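Local coordinates for protein SM80.1 Vicilin (Solanum melongena, PDB 5VF5) that probably serves as a 7S seed storage protein of the bicupin vicilin family, and carries a bound copper ion and a sodium ion, at residues S16-S21 and F36-Q41; S231-E236 and F348-F353; E367-S372 and E379-F384. All coordinates share one frame; numbering follows the deposited sequence.

Contact 1: residues S16-S21 and F36-Q41; sequences SQRFQS and FTQRSQ
Arg18 and Gln38 bring the two backbones nearest, yet their CA atoms stay 11.1 Å apart, so this contact is made by long side chains alone. It is a surface arginine-arginine stack, where the N-terminal part of the chain meets strand 318-321 of the C-terminal cupin half. Segment 16-21 runs from a short 3-10 turn into edge strand 20-21; segment 36-41 belongs to the loop between strands 28-32 and 49-56. Phe19 and Phe36 pack on Val318 and Val320. The guanidinium groups of Arg18 and Arg39 lie flat on each other, with centres 3.4 Å apart and planes only 4° apart. They come from opposite directions. Arg39 arrives extended, while Arg18 bends at chi3 (58°), which turns the end of its chain toward segment 36-41. Flat stacking of two like charges would be costly in isolation, but surrounding water probably screens it. Gln38 gives Arg18 a second, polar hold. Arg18 NH2 donates to Gln38 OE1 at 3.1 Å, with an N-H...O angle of 161° and nearly in line with the C=O bond. The amide is nearly coplanar with that guanidinium. A water closes the ring: it accepts from Arg18 NE at 2.8 Å and donates to Gln38 OE1 at 2.7 Å.

Contact 2: residues S231-E236 and F348-F353; sequences SPERFE and FNRKNF. With ACT (acetate ion), chain C.
Glu233 reaches across to the backbone of Phe348 and the side chain of Arg350. Its CB points toward segment 348-353. CG stands beside the backbone N, and a bend at chi2 (91°) swings the carboxylate toward the start of that segment. CD lies 3.8 Å from Phe348 N, and OE1 stays farther from it. OE2 is the working atom. It accepts a hydrogen bond from Phe348 N at 2.8 Å and a longer one, 3.3 Å, from Arg350 NH1, which is also a salt bridge. The donors come from opposite faces of the carboxylate, 37° out of the plane for Phe348 N and 45° for Arg350 NH1. Together they would favour the charged carboxylate.

Arg350 presents the edge of its guanidinium to OE2, and its NH1 also bonds to Asn349 O at 2.9 Å. These Arg350 bonds hold for the conformer described, one of two, so the Phe348 N bond is firmer. Lys351 NZ donates to ACT O at 2.8 Å and to Asn261 OD1. Tyr259, Arg266 and Asn261 also hold this acetate, probably from the crystallisation liquor.

The contact belongs to the C-terminal cupin half. It ties the loop between strands 225-230 and 243-250 to the chain that leaves strand 337-344. Asn349 OD1 accepts from the backbone of Arg263 and Ser264, and strand 351-353 then pairs antiparallel with strand 254-261.

Contact 3: residues E367-S372 and E379-F384; sequences EAKELS and EVEEIF
This is a helix-helix contact, partly buried, between two short consecutive helices far out from the centre of the chain. Lys369 of helix 366-373 carries it, meeting Val380, Glu381 and Phe384 of helix 377-385. The local axes approach to 9.5 Å. Lys369 CB rests against Val380 CG1 at 3.8 Å. The lysine chain is extended as far as CE and turns at chi4 (138°), bringing NZ to Glu381 OE2. CD packs at 3.5 Å against Glu381 CG, so the aliphatic parts of the two chains touch before their charges meet. In the Phe384 conformer described, one of two, Lys369 CE makes a loose contact with ring atom CD2 at 4.5 Å. Val380 CG1 lies over one face of that ring, offset toward the rim, within its own helix.

The two helices, joined by a brief linker, cross at nearly a right angle, 95°. They form an excursion between strands 351-353 and 392-394, both paired with strand 254-261. This is consistent with the helical extension of each half in 7S vicilins.

The side chains of Lys369 and Glu381 cross at about a right angle and end in a salt bridge. Lys369 NZ donates to Glu381 OE2 at 2.8 Å, meeting it on the anti side and 23° out of the carboxylate plane. NZ also donates to the backbone O atoms of Trp361 and Ile364, so three acceptors hold the ammonium. With a cation at each oxygen, Glu381 is probably charged: its other oxygen, OE1, forms a salt bridge with Arg366 NE.

The three contacts follow one another along the chain, each closing before the next opens, and none touches another. Contact 1 lies where the N-terminal part of the chain meets the C-terminal half; contacts 2 and 3 fall in the C-terminal cupin range. Centres of contacts 1 and 2 are 27 Å apart, of 1 and 3 43 Å, and of 2 and 3 30 Å. The nearest atoms of contacts 2 and 3 are about 9 Å apart. Sodium ligands Ala25 and Gly28 lie in the chain between the segments of contact 1. Copper ligand Cys281 ends strand 275-281, in the same sheet as strand 351-353. A malonate about 5 Å from Glu381 and the acetate at contact 2 are both probably from the crystallisation liquor.

Contact 1: residues S16-S21 and F36-Q41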
loop_
_atom_site.group_PDB
_atom_site.type_symbol
_atom_site.label_atom_id
_atom_site.label_comp_id
_atom_site.label_asym_id
_atom_site.label_seq_id
_atom_site.Cartn_x
_atom_site.Cartn_y
_atom_site.Cartn_z
ATOM N N SER A 16 2.693 -12.982 -1.705
ATOM C CA SER A 16 2.963 -12.231 -2.914
ATOM C C SER A 16 2.444 -12.913 -4.186
ATOM O O SER A 16 1.977 -12.235 -5.122
ATOM C CB SER A 16 4.429 -11.882 -3.030
ATOM O OG SER A 16 5.171 -13.055 -3.283
ATOM N N GLN A 17 2.484 -14.239 -4.209
ATOM C CA GLN A 17 2.042 -14.991 -5.383
ATOM C C GLN A 17 0.560 -14.829 -5.670
ATOM O O GLN A 17 0.112 -15.158 -6.761
ATOM C CB GLN A 17 2.405 -16.464 -5.222
ATOM C CG GLN A 17 3.901 -16.710 -5.389
ATOM N N ARG A 18 -0.207 -14.352 -4.669
ATOM C CA ARG A 18 -1.638 -14.125 -4.880
ATOM C C ARG A 18 -1.954 -12.897 -5.686
ATOM O O ARG A 18 -3.073 -12.764 -6.171
ATOM C CB ARG A 18 -2.393 -14.155 -3.561
ATOM C CG ARG A 18 -2.393 -15.596 -3.045
ATOM C CD ARG A 18 -3.157 -15.806 -1.800
ATOM N NE ARG A 18 -4.567 -15.446 -1.831
ATOM C CZ ARG A 18 -5.262 -15.208 -0.723
ATOM N NH1 ARG A 18 -4.670 -15.358 0.456
ATOM N NH2 ARG A 18 -6.543 -14.842 -0.787
ATOM N N PHE A 19 -0.994 -11.997 -5.832
ATOM C CA PHE A 19 -1.185 -10.856 -6.710
ATOM C C PHE A 19 -1.271 -11.369 -8.162
ATOM O O PHE A 19 -0.444 -12.164 -8.573
ATOM C CB PHE A 19 -0.094 -9.798 -6.630
ATOM C CG PHE A 19 -0.113 -8.928 -5.381
ATOM C CD1 PHE A 19 0.245 -9.436 -4.136
ATOM C CD2 PHE A 19 -0.430 -7.600 -5.461
ATOM C CE1 PHE A 19 0.227 -8.633 -3.031
ATOM C CE2 PHE A 19 -0.391 -6.775 -4.347
ATOM C CZ PHE A 19 -0.071 -7.283 -3.134
ATOM N N GLN A 20 -2.264 -10.914 -8.912
ATOM C CA GLN A 20 -2.509 -11.397 -10.287
ATOM C C GLN A 20 -2.160 -10.316 -11.298
ATOM O O GLN A 20 -2.704 -9.206 -11.186
ATOM C CB GLN A 20 -3.979 -11.792 -10.418
ATOM C CG GLN A 20 -4.345 -12.978 -9.535
ATOM C CD GLN A 20 -5.772 -13.463 -9.691
ATOM O OE1 GLN A 20 -6.743 -12.746 -9.381
ATOM N NE2 GLN A 20 -5.911 -14.710 -10.127
ATOM N N SER A 21 -1.289 -10.617 -12.273
ATOM C CA SER A 21 -0.998 -9.649 -13.340
ATOM C C SER A 21 -2.244 -9.370 -14.155
ATOM O O SER A 21 -2.934 -10.287 -14.586
ATOM C CB SER A 21 0.076 -10.072 -14.380
ATOM O OG SER A 21 1.288 -10.261 -13.800
ATOM N N PHE A 36 -10.609 -8.627 -0.963
ATOM C CA PHE A 36 -10.242 -9.174 0.348
ATOM C C PHE A 36 -11.201 -10.231 0.885
ATOM O O PHE A 36 -10.812 -11.080 1.701
ATOM C CB PHE A 36 -10.105 -8.038 1.332
ATOM C CG PHE A 36 -8.899 -7.199 1.089
ATOM C CD1 PHE A 36 -7.611 -7.726 1.301
ATOM C CD2 PHE A 36 -9.000 -5.892 0.704
ATOM C CE1 PHE A 36 -6.513 -6.937 1.116
ATOM C CE2 PHE A 36 -7.875 -5.119 0.488
ATOM C CZ PHE A 36 -6.633 -5.646 0.721
ATOM N N THR A 37 -12.418 -10.168 0.409
ATOM C CA THR A 37 -13.461 -11.144 0.744
ATOM C C THR A 37 -13.397 -12.432 -0.061
ATOM O O THR A 37 -14.237 -13.322 0.174
ATOM C CB THR A 37 -14.827 -10.483 0.559
ATOM O OG1 THR A 37 -14.853 -9.836 -0.725
ATOM C CG2 THR A 37 -15.064 -9.425 1.661
ATOM N N GLN A 38 -12.416 -12.561 -0.964
ATOM C CA GLN A 38 -12.270 -13.809 -1.774
ATOM C C GLN A 38 -12.321 -15.081 -0.963
ATOM O O GLN A 38 -13.027 -15.994 -1.366
ATOM C CB GLN A 38 -10.979 -13.799 -2.616
ATOM C CG GLN A 38 -10.765 -15.025 -3.495
ATOM C CD GLN A 38 -9.337 -15.116 -4.023
ATOM O OE1 GLN A 38 -8.338 -15.033 -3.261
ATOM N NE2 GLN A 38 -9.228 -15.282 -5.331
ATOM N N ARG A 39 -11.611 -15.157 0.146
ATOM C CA ARG A 39 -11.595 -16.386 0.976
ATOM C C ARG A 39 -12.161 -16.241 2.370
ATOM O O ARG A 39 -12.289 -17.243 3.074
ATOM C CB ARG A 39 -10.167 -16.930 1.143
ATOM C CG ARG A 39 -9.506 -17.425 -0.122
ATOM C CD ARG A 39 -8.083 -17.857 0.198
ATOM N NE ARG A 39 -7.339 -18.185 -1.008
ATOM C CZ ARG A 39 -6.051 -18.539 -1.036
ATOM N NH1 ARG A 39 -5.485 -18.795 -2.205
ATOM N NH2 ARG A 39 -5.331 -18.636 0.091
ATOM N N SER A 40 -12.529 -15.034 2.780
ATOM C CA SER A 40 -13.075 -14.837 4.124
ATOM C C SER A 40 -13.974 -13.585 4.250
ATOM O O SER A 40 -13.608 -12.438 3.897
ATOM C CB SER A 40 -11.969 -14.720 5.175
ATOM O OG SER A 40 -12.546 -14.527 6.479
ATOM N N GLN A 41 -15.122 -13.797 4.866
ATOM C CA GLN A 41 -16.029 -12.718 5.183
ATOM C C GLN A 41 -15.537 -11.885 6.333
ATOM O O GLN A 41 -16.119 -10.833 6.557
ATOM C CB GLN A 41 -17.423 -13.280 5.460
ATOM C CG GLN A 41 -18.068 -13.881 4.209
ATOM C CD GLN A 41 -18.258 -12.859 3.097
ATOM O OE1 GLN A 41 -19.043 -11.934 3.238
ATOM N NE2 GLN A 41 -17.518 -13.008 1.996
HETATM O O HOH W 1 -5.943 -15.869 -4.277
#

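Contact 2: residues S231-E236 and F348-F353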
loop_
_atom_site.group_PDB
_atom_site.type_symbol
_atom_site.label_atom_id
_atom_site.label_comp_id
_atom_site.label_asym_id
_atom_site.label_seq_id
_atom_site.Cartn_x
_atom_site.Cartn_y
_atom_site.Cartn_z
ATOM N N SER A 231 -1.382 10.934 8.004
ATOM C CA SER A 231 -2.750 10.796 8.490
ATOM C C SER A 231 -3.664 11.762 7.778
ATOM O O SER A 231 -3.220 12.855 7.364
ATOM C CB SER A 231 -2.838 11.142 9.983
ATOM O OG SER A 231 -2.651 12.551 10.206
ATOM N N PRO A 232 -4.949 11.413 7.658
ATOM C CA PRO A 232 -5.900 12.376 7.101
ATOM C C PRO A 232 -6.102 13.598 7.982
ATOM O O PRO A 232 -6.577 14.605 7.491
ATOM C CB PRO A 232 -7.180 11.555 6.926
ATOM C CG PRO A 232 -7.052 10.470 7.944
ATOM C CD PRO A 232 -5.618 10.156 8.019
ATOM N N GLU A 233 -5.769 13.510 9.274
ATOM C CA GLU A 233 -5.827 14.700 10.135
ATOM C C GLU A 233 -4.921 15.781 9.563
ATOM O O GLU A 233 -5.271 16.956 9.571
ATOM C CB GLU A 233 -5.381 14.348 11.558
ATOM C CG GLU A 233 -6.415 13.677 12.442
ATOM C CD GLU A 233 -6.408 12.164 12.390
ATOM O OE1 GLU A 233 -5.906 11.602 11.366
ATOM O OE2 GLU A 233 -6.918 11.542 13.364
ATOM N N ARG A 234 -3.734 15.383 9.127
ATOM C CA ARG A 234 -2.744 16.298 8.580
ATOM C C ARG A 234 -2.825 16.590 7.093
ATOM O O ARG A 234 -2.549 17.708 6.666
ATOM C CB ARG A 234 -1.356 15.780 8.943
ATOM C CG ARG A 234 -0.217 16.593 8.389
ATOM C CD ARG A 234 1.109 16.165 8.941
ATOM N NE ARG A 234 2.175 16.877 8.263
ATOM C CZ ARG A 234 3.446 16.479 8.216
ATOM N NH1 ARG A 234 3.852 15.384 8.849
ATOM N NH2 ARG A 234 4.328 17.208 7.541
ATOM N N PHE A 235 -3.152 15.568 6.307
ATOM C CA PHE A 235 -3.094 15.627 4.866
ATOM C C PHE A 235 -4.490 15.582 4.309
ATOM O O PHE A 235 -5.111 14.502 4.234
ATOM C CB PHE A 235 -2.245 14.473 4.342
ATOM C CG PHE A 235 -0.789 14.655 4.642
ATOM C CD1 PHE A 235 0.008 15.479 3.850
ATOM C CD2 PHE A 235 -0.234 14.068 5.741
ATOM C CE1 PHE A 235 1.341 15.677 4.166
ATOM C CE2 PHE A 235 1.101 14.232 6.052
ATOM C CZ PHE A 235 1.892 15.035 5.257
ATOM N N GLU A 236 -5.008 16.736 3.905
ATOM C CA GLU A 236 -6.385 16.848 3.456
ATOM C C GLU A 236 -6.663 15.928 2.238
ATOM O O GLU A 236 -7.775 15.430 2.070
ATOM C CB GLU A 236 -6.707 18.324 3.136
ATOM C CG GLU A 236 -6.201 18.820 1.799
ATOM N N PHE A 348 -8.899 9.549 13.449
ATOM C CA PHE A 348 -9.090 9.285 14.882
ATOM C C PHE A 348 -8.391 7.999 15.353
ATOM O O PHE A 348 -8.479 7.670 16.543
ATOM C CB PHE A 348 -10.587 9.304 15.301
ATOM C CG PHE A 348 -11.343 10.493 14.768
ATOM C CD1 PHE A 348 -10.899 11.748 15.056
ATOM C CD2 PHE A 348 -12.441 10.338 13.919
ATOM C CE1 PHE A 348 -11.561 12.890 14.568
ATOM C CE2 PHE A 348 -13.112 11.450 13.415
ATOM C CZ PHE A 348 -12.667 12.732 13.751
ATOM N N ASN A 349 -7.708 7.293 14.443
ATOM C CA ASN A 349 -6.948 6.109 14.859
ATOM C C ASN A 349 -5.798 6.468 15.785
ATOM O O ASN A 349 -5.063 7.449 15.540
ATOM C CB ASN A 349 -6.372 5.368 13.674
ATOM C CG ASN A 349 -5.722 4.040 14.087
ATOM O OD1 ASN A 349 -6.417 3.112 14.551
ATOM N ND2 ASN A 349 -4.374 3.953 13.949
ATOM N N ARG A 350 -5.614 5.656 16.814
ATOM C CA ARG A 350 -4.450 5.778 17.664
ATOM C C ARG A 350 -3.801 4.401 17.871
ATOM O O ARG A 350 -4.474 3.344 17.909
ATOM C CB ARG A 350 -4.789 6.472 18.976
ATOM C CG ARG A 350 -5.379 7.875 18.817
ATOM C CD ARG A 350 -4.386 8.903 18.271
ATOM N NE ARG A 350 -4.926 10.281 18.264
ATOM C CZ ARG A 350 -5.576 10.841 17.252
ATOM N NH1 ARG A 350 -5.760 10.184 16.101
ATOM N NH2 ARG A 350 -6.013 12.089 17.385
ATOM N N LYS A 351 -2.472 4.430 17.925
ATOM C CA LYS A 351 -1.652 3.287 18.299
ATOM C C LYS A 351 -1.654 3.153 19.803
ATOM O O LYS A 351 -1.443 4.138 20.522
ATOM C CB LYS A 351 -0.203 3.437 17.875
ATOM C CG LYS A 351 0.032 3.394 16.411
ATOM C CD LYS A 351 0.551 2.071 16.027
ATOM C CE LYS A 351 0.889 1.892 14.551
ATOM N NZ LYS A 351 -0.244 2.256 13.651
ATOM N N ASN A 352 -1.900 1.945 20.282
ATOM C CA ASN A 352 -1.904 1.604 21.695
ATOM C C ASN A 352 -0.864 0.538 21.932
ATOM O O ASN A 352 -1.065 -0.643 21.542
ATOM C CB ASN A 352 -3.266 1.033 22.081
ATOM C CG ASN A 352 -4.363 2.068 22.044
ATOM O OD1 ASN A 352 -4.745 2.613 23.072
ATOM N ND2 ASN A 352 -4.851 2.370 20.843
ATOM N N PHE A 353 0.251 0.878 22.572
ATOM C CA PHE A 353 1.296 -0.086 22.847
ATOM C C PHE A 353 0.979 -0.831 24.126
ATOM O O PHE A 353 0.358 -0.305 25.044
ATOM C CB PHE A 353 2.661 0.619 22.932
ATOM C CG PHE A 353 3.202 0.945 21.587
ATOM C CD1 PHE A 353 2.838 2.125 20.930
ATOM C CD2 PHE A 353 3.976 0.008 20.900
ATOM C CE1 PHE A 353 3.294 2.392 19.657
ATOM C CE2 PHE A 353 4.394 0.264 19.604
ATOM C CZ PHE A 353 4.056 1.457 18.998
HETATM C C ACT C . 0.425 -0.122 11.351
HETATM O O ACT C . 0.110 1.091 11.147
HETATM O OXT ACT C . -0.092 -0.759 12.296
HETATM C CH3 ACT C . 1.448 -0.848 10.511
HETATM O O HOH W 2 -7.885 12.813 15.316
#

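Contact 3: residues E367-S372 and E379-F384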
loop_
_atom_site.group_PDB
_atom_site.type_symbol
_atom_site.label_atom_id
_atom_site.label_comp_id
_atom_site.label_asym_id
_atom_site.label_seq_id
_atom_site.Cartn_x
_atom_site.Cartn_y
_atom_site.Cartn_z
ATOM N N GLU A 367 -4.095 0.042 41.853
ATOM C CA GLU A 367 -5.139 -0.826 42.381
ATOM C C GLU A 367 -5.874 -1.638 41.266
ATOM O O GLU A 367 -6.190 -2.829 41.404
ATOM C CB GLU A 367 -6.117 0.011 43.204
ATOM C CG GLU A 367 -5.489 0.675 44.433
ATOM C CD GLU A 367 -4.637 1.950 44.117
ATOM O OE1 GLU A 367 -4.667 2.516 42.945
ATOM O OE2 GLU A 367 -3.940 2.408 45.067
ATOM N N ALA A 368 -6.078 -0.973 40.120
ATOM C CA ALA A 368 -6.646 -1.638 38.961
ATOM C C ALA A 368 -5.700 -2.695 38.417
ATOM O O ALA A 368 -6.158 -3.758 37.971
ATOM C CB ALA A 368 -7.000 -0.649 37.884
ATOM N N LYS A 369 -4.400 -2.469 38.469
ATOM C CA LYS A 369 -3.440 -3.514 38.060
ATOM C C LYS A 369 -3.505 -4.698 39.005
ATOM O O LYS A 369 -3.430 -5.866 38.563
ATOM C CB LYS A 369 -2.016 -2.948 38.038
ATOM C CG LYS A 369 -1.788 -1.977 36.908
ATOM C CD LYS A 369 -0.453 -1.267 37.051
ATOM C CE LYS A 369 -0.213 -0.373 35.858
ATOM N NZ LYS A 369 0.356 0.942 36.145
ATOM N N GLU A 370 -3.593 -4.435 40.302
ATOM C CA GLU A 370 -3.696 -5.493 41.288
ATOM C C GLU A 370 -4.921 -6.359 41.026
ATOM O O GLU A 370 -4.850 -7.598 41.074
ATOM C CB GLU A 370 -3.727 -4.905 42.713
ATOM C CG GLU A 370 -4.009 -5.949 43.807
ATOM C CD GLU A 370 -3.508 -5.541 45.165
ATOM O OE1 GLU A 370 -2.505 -4.768 45.315
ATOM O OE2 GLU A 370 -4.143 -6.009 46.113
ATOM N N LEU A 371 -6.059 -5.720 40.773
ATOM C CA LEU A 371 -7.296 -6.471 40.484
ATOM C C LEU A 371 -7.232 -7.203 39.149
ATOM O O LEU A 371 -7.780 -8.295 39.001
ATOM C CB LEU A 371 -8.504 -5.568 40.530
ATOM C CG LEU A 371 -8.923 -5.139 41.931
ATOM C CD1 LEU A 371 -9.808 -3.927 41.893
ATOM C CD2 LEU A 371 -9.687 -6.243 42.616
ATOM N N SER A 372 -6.547 -6.616 38.181
ATOM C CA SER A 372 -6.426 -7.184 36.845
ATOM C C SER A 372 -5.754 -8.535 36.857
ATOM O O SER A 372 -6.205 -9.474 36.171
ATOM C CB SER A 372 -5.603 -6.273 35.944
ATOM O OG SER A 372 -6.328 -5.086 35.585
ATOM N N GLU A 379 3.950 -5.159 42.550
ATOM C CA GLU A 379 4.666 -6.185 41.826
ATOM C C GLU A 379 4.328 -6.161 40.334
ATOM O O GLU A 379 5.218 -6.283 39.491
ATOM C CB GLU A 379 4.356 -7.559 42.411
ATOM C CG GLU A 379 5.208 -8.646 41.780
ATOM C CD GLU A 379 5.093 -9.989 42.438
ATOM O OE1 GLU A 379 4.245 -10.164 43.371
ATOM O OE2 GLU A 379 5.885 -10.862 41.988
ATOM N N VAL A 380 3.057 -5.941 40.011
ATOM C CA VAL A 380 2.671 -5.767 38.632
ATOM C C VAL A 380 3.417 -4.591 38.036
ATOM O O VAL A 380 3.965 -4.677 36.933
ATOM C CB VAL A 380 1.153 -5.565 38.489
ATOM C CG1 VAL A 380 0.792 -5.372 37.017
ATOM C CG2 VAL A 380 0.404 -6.780 38.967
ATOM N N GLU A 381 3.447 -3.476 38.780
ATOM C CA GLU A 381 4.129 -2.276 38.297
ATOM C C GLU A 381 5.614 -2.503 38.104
ATOM O O GLU A 381 6.192 -2.063 37.109
ATOM C CB GLU A 381 3.820 -1.060 39.180
ATOM C CG GLU A 381 2.369 -0.644 39.000
ATOM C CD GLU A 381 2.013 0.772 39.443
ATOM O OE1 GLU A 381 2.659 1.257 40.404
ATOM O OE2 GLU A 381 1.032 1.376 38.841
ATOM N N GLU A 382 6.237 -3.209 39.025
ATOM C CA GLU A 382 7.653 -3.534 38.869
ATOM C C GLU A 382 7.883 -4.284 37.546
ATOM O O GLU A 382 8.795 -3.921 36.774
ATOM C CB GLU A 382 8.164 -4.338 40.065
ATOM C CG GLU A 382 9.638 -4.726 39.966
ATOM C CD GLU A 382 10.161 -5.507 41.170
ATOM O OE1 GLU A 382 9.708 -5.262 42.306
ATOM O OE2 GLU A 382 11.055 -6.363 40.977
ATOM N N ILE A 383 7.044 -5.276 37.248
ATOM C CA ILE A 383 7.231 -6.069 36.053
ATOM C C ILE A 383 7.028 -5.217 34.815
ATOM O O ILE A 383 7.821 -5.251 33.892
ATOM C CB ILE A 383 6.309 -7.307 36.058
ATOM C CG1 ILE A 383 6.767 -8.281 37.144
ATOM C CG2 ILE A 383 6.263 -7.968 34.684
ATOM C CD1 ILE A 383 5.736 -9.335 37.472
ATOM N N PHE A 384 5.997 -4.378 34.839
ATOM C CA PHE A 384 5.690 -3.515 33.695
ATOM C C PHE A 384 6.682 -2.354 33.419
ATOM O O PHE A 384 6.740 -1.759 32.332
ATOM C CB PHE A 384 4.271 -2.968 33.841
ATOM C CG PHE A 384 3.198 -3.974 33.568
ATOM C CD1 PHE A 384 3.488 -5.316 33.355
ATOM C CD2 PHE A 384 1.874 -3.584 33.559
ATOM C CE1 PHE A 384 2.489 -6.230 33.105
ATOM C CE2 PHE A 384 0.873 -4.502 33.311
ATOM C CZ PHE A 384 1.178 -5.830 33.075
#